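Local coordinates for protein putative 6-phosphogluconolactonase (Neisseria gonorrhoeae, PDB 3LHI) that probably hydrolyses 6-phosphogluconolactone to 6-phosphogluconate, the second step of the oxidative pentose phosphate pathway, at residues Y88-K91 / A96-W99; D24-A29 / G34-A39. One frame throughout, in Å; residues are numbered along the deposited sequence.

Overall arrangement
Both contacts are local: in each, a helix or the turn after it packs against the strand that follows, and all the strands involved belong to one mixed sheet with a Rossmann-like arrangement. Contact 2 comes first along the chain, setting the later part of helix 11-33 against strand 36-40. Contact 1 follows helix 81-88 and sets the turn at 88-91 against strand 98-99 and the residue before it. Strand 63-71 stands between strands 36-40 and 98-99, pairing in parallel with both, and so ties the two places together. Their centres are 14 Å apart and their nearest atoms about 5 Å, without touching. Each is structural packing about 15 Å from the centre of the chain.

Contact 1. Residues Y88-K91 / A96-W99; sequences YLLK and AAVW
Next to Leu90, which meets Ala97 and Trp99 across the contact, Lys91 NZ is held by two oxygens: Asn51 OD1 from helix 47-54 and the backbone oxygen of Tyr88, with Lys91 NZ 3.0 Å from Tyr88 O. The ammonium lies above the Tyr88 carbonyl plane, 36° out of it, and the C=O...N angle is 116°. The long lysine chain thus folds back over the turn and ties it to the last residue of helix 81-88. Within that turn Leu90 is the centre of an inverse gamma turn, closed by a weak bond of 2.9 Å from Lys91 N to Leu89 O.

The contact itself is apolar and rests on the forked end of Leu90. With CG anti to the carbonyl carbon (chi1 -58°), the fork reaches Trp99 of the strand and Ala97 just ahead of it: Leu90 CD1 comes 3.9 Å from Trp99 CE3, approaching the indole obliquely, while Leu90 CD2 lies 4.3 Å from Ala97 CB. Val85 and Ile65 add to the same apolar patch, and Arg86 makes a cation-pi contact with Trp99. The chemistry is therefore divided: polar bonds shape the turn, while its hold on 96-99 is apolar packing.

Contact 2. Residues D24-A29 / G34-A39; sequences DALQGA and GGAVLA
The flat groups that meet between Ala29 and the glycines are backbone peptides, with no aromatic ring among them. Ala29 O stands 3.5 Å from Gly35 O, two acceptors that cannot bond to each other, and Gly34 N, at 3.8 Å, is too far to serve it. Beside this pair the methyl of Ala29 comes 4.0 Å from Gly35 O, so the carbonyl has carbon as well as oxygen close by.

Beyond the glycines the contact becomes purely apolar. Ala29 CB and Ala36 CB meet at 3.7 Å, two methyls touching directly, and the CA atoms draw nearest here, with 5.5 Å between Ala29 CA and Ala36 CA. Small residues on both sides permit so close an approach. One turn earlier in the helix, Leu26 spans a wider gap. Its CG is anti to the carbonyl carbon (chi1 -69°), and the extended chain that follows carries CD2 to the strand, where it bridges two residues: Leu26 CD2 is 4.0 Å from Ala36 CB and also 4.0 Å from Leu38 CB. The side chains of Leu26 and Leu38 cross at about a right angle.

Gly34, with a positive phi of 80°, ends the helical run and turns the chain toward the strand; the axes of segments 24-29 and 36-39 run at 150° to each other, nearly antiparallel, and come within 8.2 Å. Helix 11-33 is the connection of a beta-alpha-beta crossover from strand 3-8 to strand 36-40, which are parallel but separated in the sheet by three other strands. Strand 36-40 lies between strands 63-71 and 130-133, both parallel to it, and the helix packs across to Val130 as well, while Leu58 and Trp60 from the loop before strand 63-71 also touch Leu26.

Contact 1. Residues Y88-K91 / A96-W99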
loop_
_atom_site.group_PDB
_atom_site.type_symbol
_atom_site.label_atom_id
_atom_site.label_comp_id
_atom_site.label_asym_id
_atom_site.label_seq_id
_atom_site.Cartn_x
_atom_site.Cartn_y
_atom_site.Cartn_z
ATOM N N TYR A 88 10.631 2.979 10.125
ATOM C CA TYR A 88 9.869 2.078 10.955
ATOM C C TYR A 88 9.840 0.634 10.555
ATOM O O TYR A 88 9.513 -0.203 11.373
ATOM C CB TYR A 88 8.453 2.621 11.118
ATOM C CG TYR A 88 8.305 3.978 11.797
ATOM C CD1 TYR A 88 8.455 4.114 13.166
ATOM C CD2 TYR A 88 7.944 5.105 11.066
ATOM C CE1 TYR A 88 8.247 5.309 13.774
ATOM C CE2 TYR A 88 7.737 6.307 11.690
ATOM C CZ TYR A 88 7.843 6.374 13.050
ATOM O OH TYR A 88 7.566 7.612 13.649
ATOM N N LEU A 89 10.108 0.326 9.285
ATOM C CA LEU A 89 10.055 -1.055 8.803
ATOM C C LEU A 89 11.418 -1.646 8.467
ATOM O O LEU A 89 11.651 -2.798 8.793
ATOM C CB LEU A 89 9.129 -1.123 7.560
ATOM C CG LEU A 89 8.963 -2.546 6.942
ATOM C CD1 LEU A 89 8.450 -3.607 7.941
ATOM C CD2 LEU A 89 7.995 -2.432 5.702
ATOM N N LEU A 90 12.273 -0.892 7.789
ATOM C CA LEU A 90 13.550 -1.449 7.302
ATOM C C LEU A 90 14.604 -1.375 8.400
ATOM O O LEU A 90 15.562 -0.605 8.339
ATOM C CB LEU A 90 14.005 -0.751 6.037
ATOM C CG LEU A 90 13.018 -0.802 4.854
ATOM C CD1 LEU A 90 13.585 -0.042 3.675
ATOM C CD2 LEU A 90 12.613 -2.228 4.459
ATOM N N LYS A 91 14.374 -2.205 9.395
ATOM C CA LYS A 91 15.140 -2.260 10.652
ATOM C C LYS A 91 14.936 -3.650 11.189
ATOM O O LYS A 91 14.092 -4.414 10.745
ATOM C CB LYS A 91 14.669 -1.208 11.641
ATOM C CG LYS A 91 13.298 -1.453 12.124
ATOM C CD LYS A 91 12.803 -0.364 13.064
ATOM C CE LYS A 91 11.500 -0.872 13.758
ATOM N NZ LYS A 91 10.563 0.181 14.178
ATOM N N ALA A 96 17.330 -6.369 6.113
ATOM C CA ALA A 96 17.963 -7.142 5.029
ATOM C C ALA A 96 17.112 -7.186 3.770
ATOM O O ALA A 96 17.531 -7.705 2.745
ATOM C CB ALA A 96 18.223 -8.550 5.494
ATOM N N ALA A 97 15.871 -6.716 3.818
ATOM C CA ALA A 97 15.018 -6.696 2.615
ATOM C C ALA A 97 15.606 -5.881 1.497
ATOM O O ALA A 97 16.342 -4.933 1.703
ATOM C CB ALA A 97 13.628 -6.178 2.981
ATOM N N VAL A 98 15.181 -6.199 0.285
ATOM C CA VAL A 98 15.596 -5.438 -0.880
ATOM C C VAL A 98 14.554 -4.323 -1.130
ATOM O O VAL A 98 13.410 -4.609 -1.358
ATOM C CB VAL A 98 15.682 -6.372 -2.101
ATOM C CG1 VAL A 98 16.079 -5.574 -3.354
ATOM C CG2 VAL A 98 16.634 -7.533 -1.893
ATOM N N TRP A 99 14.971 -3.083 -1.137
ATOM C CA TRP A 99 14.098 -1.941 -1.403
ATOM C C TRP A 99 13.880 -1.747 -2.866
ATOM O O TRP A 99 14.846 -1.693 -3.624
ATOM C CB TRP A 99 14.660 -0.659 -0.780
ATOM C CG TRP A 99 13.828 0.531 -1.008
ATOM C CD1 TRP A 99 14.177 1.629 -1.726
ATOM C CD2 TRP A 99 12.542 0.789 -0.492
ATOM N NE1 TRP A 99 13.184 2.534 -1.731
ATOM C CE2 TRP A 99 12.150 2.063 -0.982
ATOM C CE3 TRP A 99 11.645 0.060 0.271
ATOM C CZ2 TRP A 99 10.945 2.621 -0.687
ATOM C CZ3 TRP A 99 10.398 0.633 0.531
ATOM C CH2 TRP A 99 10.087 1.907 0.056
#

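Contact 2. Residues D24-A29 / G34-A39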
loop_
_atom_site.group_PDB
_atom_site.type_symbol
_atom_site.label_atom_id
_atom_site.label_comp_id
_atom_site.label_asym_id
_atom_site.label_seq_id
_atom_site.Cartn_x
_atom_site.Cartn_y
_atom_site.Cartn_z
ATOM N N ASP A 24 2.976 -14.797 7.554
ATOM C CA ASP A 24 2.566 -16.123 7.047
ATOM C C ASP A 24 2.345 -16.068 5.522
ATOM O O ASP A 24 2.734 -16.990 4.781
ATOM C CB ASP A 24 1.305 -16.607 7.723
ATOM C CG ASP A 24 1.543 -17.098 9.141
ATOM O OD1 ASP A 24 2.721 -17.278 9.560
ATOM O OD2 ASP A 24 0.505 -17.275 9.830
ATOM N N ALA A 25 1.770 -14.983 5.018
ATOM C CA ALA A 25 1.538 -14.858 3.557
ATOM C C ALA A 25 2.881 -14.735 2.823
ATOM O O ALA A 25 3.106 -15.332 1.761
ATOM C CB ALA A 25 0.630 -13.638 3.285
ATOM N N LEU A 26 3.826 -13.954 3.354
ATOM C CA LEU A 26 5.147 -13.869 2.774
ATOM C C LEU A 26 5.843 -15.224 2.751
ATOM O O LEU A 26 6.501 -15.590 1.787
ATOM C CB LEU A 26 5.993 -12.823 3.472
ATOM C CG LEU A 26 5.548 -11.373 3.226
ATOM C CD1 LEU A 26 6.344 -10.439 4.213
ATOM C CD2 LEU A 26 5.741 -10.898 1.779
ATOM N N GLN A 27 5.715 -15.959 3.839
ATOM C CA GLN A 27 6.327 -17.283 3.954
ATOM C C GLN A 27 5.786 -18.185 2.866
ATOM O O GLN A 27 6.579 -18.975 2.283
ATOM C CB GLN A 27 6.151 -17.884 5.339
ATOM C CG GLN A 27 6.982 -19.178 5.463
ATOM C CD GLN A 27 8.452 -18.922 5.324
ATOM O OE1 GLN A 27 9.013 -18.120 6.091
ATOM N NE2 GLN A 27 9.126 -19.622 4.388
ATOM N N GLY A 28 4.498 -18.098 2.593
ATOM C CA GLY A 28 3.908 -18.933 1.540
ATOM C C GLY A 28 4.501 -18.629 0.171
ATOM O O GLY A 28 4.812 -19.563 -0.595
ATOM N N ALA A 29 4.717 -17.334 -0.141
ATOM C CA ALA A 29 5.379 -16.940 -1.353
ATOM C C ALA A 29 6.819 -17.430 -1.387
ATOM O O ALA A 29 7.262 -17.986 -2.383
ATOM C CB ALA A 29 5.295 -15.445 -1.547
ATOM N N GLY A 34 10.624 -18.959 -3.804
ATOM C CA GLY A 34 11.959 -18.578 -3.426
ATOM C C GLY A 34 12.202 -17.102 -3.258
ATOM O O GLY A 34 13.317 -16.684 -3.010
ATOM N N GLY A 35 11.124 -16.317 -3.363
ATOM C CA GLY A 35 11.183 -14.864 -3.258
ATOM C C GLY A 35 9.793 -14.355 -3.097
ATOM O O GLY A 35 8.823 -15.037 -3.355
ATOM N N ALA A 36 9.706 -13.124 -2.570
ATOM C CA ALA A 36 8.405 -12.481 -2.356
ATOM C C ALA A 36 8.562 -11.005 -2.512
ATOM O O ALA A 36 9.660 -10.473 -2.275
ATOM C CB ALA A 36 7.860 -12.806 -0.979
ATOM N N VAL A 37 7.491 -10.336 -2.906
ATOM C CA VAL A 37 7.424 -8.862 -2.960
ATOM C C VAL A 37 6.259 -8.407 -2.096
ATOM O O VAL A 37 5.120 -8.866 -2.264
ATOM C CB VAL A 37 7.321 -8.345 -4.383
ATOM C CG1 VAL A 37 7.089 -6.787 -4.392
ATOM C CG2 VAL A 37 8.563 -8.749 -5.182
ATOM N N LEU A 38 6.574 -7.509 -1.148
ATOM C CA LEU A 38 5.603 -6.906 -0.241
ATOM C C LEU A 38 5.463 -5.406 -0.601
ATOM O O LEU A 38 6.488 -4.685 -0.699
ATOM C CB LEU A 38 6.203 -6.971 1.175
ATOM C CG LEU A 38 5.472 -6.211 2.291
ATOM C CD1 LEU A 38 4.102 -6.870 2.537
ATOM C CD2 LEU A 38 6.271 -6.133 3.579
ATOM N N ALA A 39 4.229 -4.933 -0.772
ATOM C CA ALA A 39 3.965 -3.504 -0.960
ATOM C C ALA A 39 3.184 -3.039 0.275
ATOM O O ALA A 39 2.205 -3.660 0.685
ATOM C CB ALA A 39 3.157 -3.251 -2.268
#